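Local atomic coordinates of Low molecular weight phosphotyrosine phosphatase family protein (Streptococcus pyogenes, PDB entry 5GOT), a protein that probably removes phosphate from phosphotyrosine in proteins by hydrolysis, as a low molecular weight protein tyrosine phosphatase. Residues A[40-43]-A[44-47]; A[71-74]-A[75-79]; A[93-96]-A[97-101]. All coordinates share one frame; numbering follows the deposited sequence.

Interaction 1 of 3, residues A[40-43]-A[44-47]; sequences DWEH and GNPI
Glu-42 and His-43 meet Gly-44 and Asn-45 where two tight turns overlap on the protein surface. Asp-40 starts the first, a type I beta turn that runs to His-43. The carbonyl O of Asp-40 accepts from the backbone N of His-43 at 3.1 Å. Glu-42 starts the second turn, of type II, and is gripped twice by Asn-45. The carbonyl O of Glu-42 takes the backbone N of Asn-45 at 3.0 Å, which closes the turn. The carboxylate OE1 of Glu-42 takes the side-chain ND2 of Asn-45 at 2.9 Å. The Glu-42 chain is bent at chi2 (-75°), which folds the carboxylate back toward the amide. The two side chains cross at about a right angle, and the carboxylate and amide planes are turned 63° apart. OE1 lies nearly in the amide plane of Asn-45, and the N-H meets it nearly along the C-O axis. His-43 follows and takes part through its carbonyl O. A water donates to this O of His-43 and to OD1 of Asn-45, at 3.2 and 3.1 Å. Gly-44 has a positive phi of 89°, a place in a type II turn where glycine is common. Gly-44 and Asn-45 share backbone hydrogen bonds with Ser-68, which tie the turn to another loop. Glu-42 also touches Ile-12, in the loop that carries the family's Cys-X5-Arg signature. The amide of Asn-45 thus donates one N-H of ND2 to a carboxylate and accepts from water at OD1. This fixes which way the amide is turned, and it probably stabilises the negative charge of Glu-42.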
# COMPACT_ATOMS: atom_id res chain seq x y z
N ASP A 40 14.92 3.21 5.84
CA ASP A 40 15.59 4.37 5.25
C ASP A 40 16.09 4.14 3.84
O ASP A 40 16.50 5.10 3.19
CB ASP A 40 16.84 4.72 6.07
CG ASP A 40 16.68 5.95 6.85
OD1 ASP A 40 15.59 6.56 6.74
OD2 ASP A 40 17.63 6.32 7.58
N TRP A 41 16.12 2.88 3.40
CA TRP A 41 17.08 2.46 2.39
C TRP A 41 16.84 3.06 1.01
O TRP A 41 17.73 2.98 0.16
CB TRP A 41 17.09 0.93 2.33
CG TRP A 41 17.48 0.30 3.64
CD1 TRP A 41 17.83 0.94 4.80
CD2 TRP A 41 17.59 -1.10 3.92
NE1 TRP A 41 18.14 0.03 5.78
CE2 TRP A 41 18.00 -1.24 5.26
CE3 TRP A 41 17.36 -2.26 3.16
CZ2 TRP A 41 18.19 -2.48 5.87
CZ3 TRP A 41 17.56 -3.49 3.76
CH2 TRP A 41 17.97 -3.59 5.10
N GLU A 42 15.67 3.66 0.76
CA GLU A 42 15.38 4.25 -0.53
C GLU A 42 14.83 5.67 -0.38
O GLU A 42 14.24 6.20 -1.32
CB GLU A 42 14.38 3.38 -1.31
CG GLU A 42 14.90 1.97 -1.65
CD GLU A 42 15.91 1.98 -2.80
OE1 GLU A 42 16.06 3.05 -3.42
OE2 GLU A 42 16.54 0.93 -3.08
N HIS A 43 15.02 6.28 0.79
CA HIS A 43 14.25 7.47 1.13
C HIS A 43 14.54 8.61 0.16
O HIS A 43 15.69 8.86 -0.21
CB HIS A 43 14.53 7.90 2.57
CG HIS A 43 15.82 8.66 2.74
ND1 HIS A 43 15.92 10.01 2.49
CD2 HIS A 43 17.04 8.25 3.14
CE1 HIS A 43 17.16 10.40 2.72
NE2 HIS A 43 17.86 9.36 3.12
N GLY A 44 13.48 9.27 -0.29
CA GLY A 44 13.59 10.34 -1.24
C GLY A 44 13.53 9.92 -2.70
O GLY A 44 13.28 10.76 -3.56
N ASN A 45 13.75 8.63 -3.00
CA ASN A 45 13.78 8.18 -4.38
C ASN A 45 12.37 8.02 -4.94
O ASN A 45 11.43 7.70 -4.21
CB ASN A 45 14.53 6.85 -4.48
CG ASN A 45 15.97 6.99 -4.08
OD1 ASN A 45 16.53 8.08 -4.16
ND2 ASN A 45 16.58 5.90 -3.63
N PRO A 46 12.18 8.25 -6.23
CA PRO A 46 10.84 8.17 -6.80
C PRO A 46 10.38 6.72 -6.93
O PRO A 46 11.11 5.77 -6.66
CB PRO A 46 11.00 8.84 -8.17
CG PRO A 46 12.43 8.63 -8.51
CD PRO A 46 13.18 8.70 -7.22
N ILE A 47 9.12 6.58 -7.34
CA ILE A 47 8.58 5.26 -7.62
C ILE A 47 9.50 4.54 -8.60
O ILE A 47 9.97 5.13 -9.58
CB ILE A 47 7.15 5.37 -8.17
CG1 ILE A 47 6.24 6.04 -7.14
CG2 ILE A 47 6.61 4.00 -8.52
CD1 ILE A 47 4.92 6.50 -7.71
O HOH W 1 17.20 10.58 -2.42

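Interaction 2 of 3, residues A[71-74]-A[75-79]; sequences ITIT and DFNTF
Thr-72 and Asp-75 form a capping box at the start of helix 73-78. Asp-75 is the centre of the contact. Its OD2 accepts from the backbone N of Thr-72 at 2.7 Å, met on the anti side and 32° out of the carboxylate plane. In return its own backbone N gives a bond to OG1 of Thr-72 at 3.3 Å. The same OD2 makes a salt bridge with Arg-36 of strand 31-37, so the cap is joined to the sheet. A water sits between Asp-75 OD1 and Thr-72 OG1.

Ile-71 lies just before the helix. Its CG1 packs on CB of Asp-75 at 3.6 Å. With CG1 anti to the backbone N (chi1 -170°), the chain runs on to set CD1 over one face of the Phe-76 ring. This is a CH-pi contact, 4.1 Å from CD1 to the ring centroid. Phe-76 in turn packs on Leu-93 and Met-96 of helix 87-96.

Thr-74 meets Thr-78 one turn on, the two side chains side by side. The carbonyl O of Thr-74 accepts twice: from Thr-78 N in the carbonyl plane at 2.9 Å, and from Thr-78 OG1 above that plane at 2.7 Å.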
# COMPACT_ATOMS: atom_id res chain seq x y z
N ILE A 71 8.00 5.35 7.44
CA ILE A 71 6.87 5.53 8.35
C ILE A 71 7.35 6.14 9.66
O ILE A 71 8.45 5.83 10.14
CB ILE A 71 6.14 4.19 8.56
CG1 ILE A 71 4.81 4.41 9.30
CG2 ILE A 71 7.02 3.21 9.30
CD1 ILE A 71 3.87 3.22 9.25
N THR A 72 6.55 7.03 10.24
CA THR A 72 6.94 7.78 11.43
C THR A 72 5.99 7.49 12.59
O THR A 72 4.89 6.95 12.41
CB THR A 72 6.96 9.30 11.16
OG1 THR A 72 5.63 9.76 10.89
CG2 THR A 72 7.89 9.64 9.98
N ILE A 73 6.41 7.91 13.79
CA ILE A 73 5.55 7.78 14.96
C ILE A 73 4.23 8.50 14.72
O ILE A 73 3.16 8.01 15.10
CB ILE A 73 6.26 8.33 16.22
CG1 ILE A 73 7.45 7.44 16.58
CG2 ILE A 73 5.28 8.41 17.39
CD1 ILE A 73 8.19 7.91 17.83
N THR A 74 4.28 9.66 14.06
CA THR A 74 3.04 10.35 13.71
C THR A 74 2.13 9.45 12.90
O THR A 74 0.91 9.42 13.11
CB THR A 74 3.34 11.63 12.93
OG1 THR A 74 4.54 12.24 13.42
CG2 THR A 74 2.17 12.59 13.09
N ASP A 75 2.71 8.72 11.94
CA ASP A 75 1.92 7.87 11.06
C ASP A 75 1.23 6.76 11.84
O ASP A 75 0.05 6.47 11.61
CB ASP A 75 2.81 7.27 9.98
CG ASP A 75 3.43 8.31 9.09
OD1 ASP A 75 2.74 9.32 8.80
OD2 ASP A 75 4.59 8.11 8.66
N PHE A 76 1.97 6.09 12.74
CA PHE A 76 1.35 5.03 13.53
C PHE A 76 0.16 5.54 14.34
O PHE A 76 -0.77 4.78 14.60
CB PHE A 76 2.37 4.39 14.48
CG PHE A 76 3.30 3.42 13.82
CD1 PHE A 76 2.89 2.11 13.55
CD2 PHE A 76 4.60 3.79 13.51
CE1 PHE A 76 3.76 1.20 12.97
CE2 PHE A 76 5.47 2.88 12.92
CZ PHE A 76 5.05 1.58 12.64
N ASN A 77 0.19 6.82 14.74
CA ASN A 77 -0.93 7.40 15.49
C ASN A 77 -2.07 7.81 14.58
O ASN A 77 -3.25 7.69 14.95
CB ASN A 77 -0.46 8.62 16.29
CG ASN A 77 0.17 8.23 17.61
OD1 ASN A 77 -0.52 8.09 18.62
ND2 ASN A 77 1.50 8.05 17.61
N THR A 78 -1.75 8.31 13.39
CA THR A 78 -2.75 8.90 12.50
C THR A 78 -3.50 7.85 11.68
O THR A 78 -4.72 7.96 11.50
CB THR A 78 -2.08 9.91 11.57
OG1 THR A 78 -1.24 10.78 12.35
CG2 THR A 78 -3.13 10.74 10.83
N PHE A 79 -2.80 6.87 11.12
CA PHE A 79 -3.47 5.95 10.20
C PHE A 79 -4.34 4.95 10.96
O PHE A 79 -4.02 4.53 12.07
CB PHE A 79 -2.44 5.22 9.33
CG PHE A 79 -1.85 6.08 8.25
CD1 PHE A 79 -2.58 6.39 7.11
CD2 PHE A 79 -0.58 6.62 8.39
CE1 PHE A 79 -2.05 7.20 6.11
CE2 PHE A 79 -0.05 7.45 7.40
CZ PHE A 79 -0.78 7.73 6.26
O HOH W 2 4.74 11.61 8.71

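Interaction 3 of 3, residues A[93-96]-A[97-101]; sequences LKEM and SQHQW
The backbone N atoms of His-99 and Gln-98 bond back to the carbonyl O atoms of Lys-94 and Glu-95, each at 2.9 Å, and close a Schellman motif that ends helix 87-96. Gln-98 is the C-prime residue, and its positive phi (50°) turns the chain out of the helix. The N of His-99 is tilted only slightly from the carbonyl plane of Lys-94. The N of Gln-98 stands well above the carbonyl plane of Glu-95. A type I' beta turn from Ser-97 to Gln-100 carries the chain onward.

Ser-97 adds a side-chain bond to this end. Its OG donates to the carbonyl O of Leu-93 at 2.8 Å, in the carbonyl plane. OG reaches it from between the backbone N and the carbonyl carbon of Ser-97 (chi1 63°). The backbone N of Ser-97 bonds only weakly to the carbonyl O atoms of Leu-93 and Lys-94. The hydroxyl thus adds a short bond beside these weak ones. Phe-76 of helix 73-78 packs against Ser-97.

His-99 folds back over the end of the helix. CB of Lys-94 lies over one face of its ring in a CH-pi contact, 4.1 Å from the centroid. The ring and the Glu-95 side chain run side by side, and NE2 of His-99 bonds to the carboxylate. The ring's other nitrogen, ND1, is hydrogen-bonded to OD2 of Asp-102. Bonds at both nitrogens fix the ring's rotation. Two carboxylates could favour a protonated imidazole, though Lys-94 NZ, 6.0 Å from ND1 of His-99, would oppose it. A water links the carbonyl O of Glu-95 to NE2 of Gln-98. NE2 of His-99 donates to OE1 of Glu-95 at 2.8 Å, from above a carboxylate that is turned 71° from the ring.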
# COMPACT_ATOMS: atom_id res chain seq x y z
N LEU A 93 7.14 -3.68 11.01
CA LEU A 93 6.23 -2.62 11.46
C LEU A 93 5.93 -2.76 12.94
O LEU A 93 5.80 -1.75 13.65
CB LEU A 93 4.94 -2.65 10.66
CG LEU A 93 4.97 -1.93 9.31
CD1 LEU A 93 3.78 -2.37 8.45
CD2 LEU A 93 4.96 -0.43 9.52
N LYS A 94 5.80 -3.99 13.43
CA LYS A 94 5.45 -4.19 14.84
C LYS A 94 6.64 -3.90 15.75
O LYS A 94 6.47 -3.27 16.80
CB LYS A 94 4.91 -5.60 15.05
CG LYS A 94 3.49 -5.81 14.51
CD LYS A 94 3.06 -7.25 14.67
CE LYS A 94 1.68 -7.50 14.09
NZ LYS A 94 1.35 -8.94 14.11
N GLU A 95 7.85 -4.33 15.37
CA GLU A 95 9.00 -4.10 16.24
C GLU A 95 9.37 -2.62 16.30
O GLU A 95 9.60 -2.07 17.38
CB GLU A 95 10.22 -4.91 15.78
CG GLU A 95 9.96 -6.32 15.25
CD GLU A 95 9.33 -7.28 16.26
OE1 GLU A 95 9.07 -6.90 17.45
OE2 GLU A 95 9.09 -8.46 15.89
N MET A 96 9.41 -1.95 15.14
CA MET A 96 9.80 -0.55 15.14
C MET A 96 8.82 0.32 15.91
O MET A 96 9.21 1.40 16.38
CB MET A 96 9.97 -0.04 13.70
CG MET A 96 8.70 0.10 12.88
SD MET A 96 9.08 0.48 11.15
CE MET A 96 9.91 2.08 11.32
N SER A 97 7.58 -0.13 16.10
CA SER A 97 6.62 0.58 16.93
C SER A 97 6.44 -0.05 18.31
O SER A 97 5.50 0.32 19.03
CB SER A 97 5.26 0.67 16.22
OG SER A 97 4.71 -0.62 16.02
N GLN A 98 7.29 -1.01 18.69
CA GLN A 98 7.24 -1.69 20.00
C GLN A 98 5.85 -2.21 20.32
O GLN A 98 5.38 -2.13 21.46
CB GLN A 98 7.73 -0.78 21.13
CG GLN A 98 9.07 -0.14 20.88
CD GLN A 98 8.92 1.32 20.55
OE1 GLN A 98 8.36 2.09 21.34
NE2 GLN A 98 9.37 1.72 19.36
N HIS A 99 5.17 -2.72 19.31
CA HIS A 99 3.92 -3.45 19.48
C HIS A 99 2.84 -2.60 20.14
O HIS A 99 1.90 -3.15 20.72
CB HIS A 99 4.16 -4.73 20.27
CG HIS A 99 5.00 -5.74 19.54
ND1 HIS A 99 4.45 -6.71 18.72
CD2 HIS A 99 6.33 -5.94 19.52
CE1 HIS A 99 5.41 -7.46 18.23
NE2 HIS A 99 6.57 -7.02 18.69
N GLN A 100 2.94 -1.27 20.04
CA GLN A 100 1.96 -0.37 20.63
C GLN A 100 0.68 -0.25 19.81
O GLN A 100 -0.32 0.26 20.32
CB GLN A 100 2.57 1.02 20.80
CG GLN A 100 3.83 1.06 21.63
CD GLN A 100 4.44 2.47 21.68
OE1 GLN A 100 5.55 2.69 21.20
NE2 GLN A 100 3.71 3.41 22.27
N TRP A 101 0.70 -0.72 18.56
CA TRP A 101 -0.37 -0.50 17.60
C TRP A 101 -0.69 -1.77 16.80
O TRP A 101 -1.10 -1.67 15.64
CB TRP A 101 -0.00 0.61 16.62
CG TRP A 101 0.47 1.85 17.28
CD1 TRP A 101 1.77 2.26 17.47
CD2 TRP A 101 -0.36 2.86 17.85
NE1 TRP A 101 1.78 3.48 18.12
CE2 TRP A 101 0.49 3.87 18.36
CE3 TRP A 101 -1.75 3.02 17.97
CZ2 TRP A 101 -0.00 5.01 18.98
CZ3 TRP A 101 -2.23 4.16 18.58
CH2 TRP A 101 -1.37 5.14 19.08
O HOH W 3 11.49 0.02 18.92

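Overall arrangement
Interactions 2 and 3 are neighbours, their centres about 11 Å apart. They pack helix 73-78 and the residue before its cap against the end of helix 87-96 and the loop that follows. Asn-77 OD1 lies 3.1 Å from Trp-101 CH2, and Ile-71 CG2 lies 3.7 Å from Met-96 CE. Interaction 1 stands apart, with centres about 18 Å from interaction 2 and 22 Å from interaction 3. Its nearest atoms are about 7 Å from those of interaction 2. It lies in the loop between strand 31-37 and helix 49-57. Through Ile-12 it borders the Cys-X5-Arg loop, which in this family forms the phosphate-binding site. Interaction 1 is therefore probably part of the active-site surroundings.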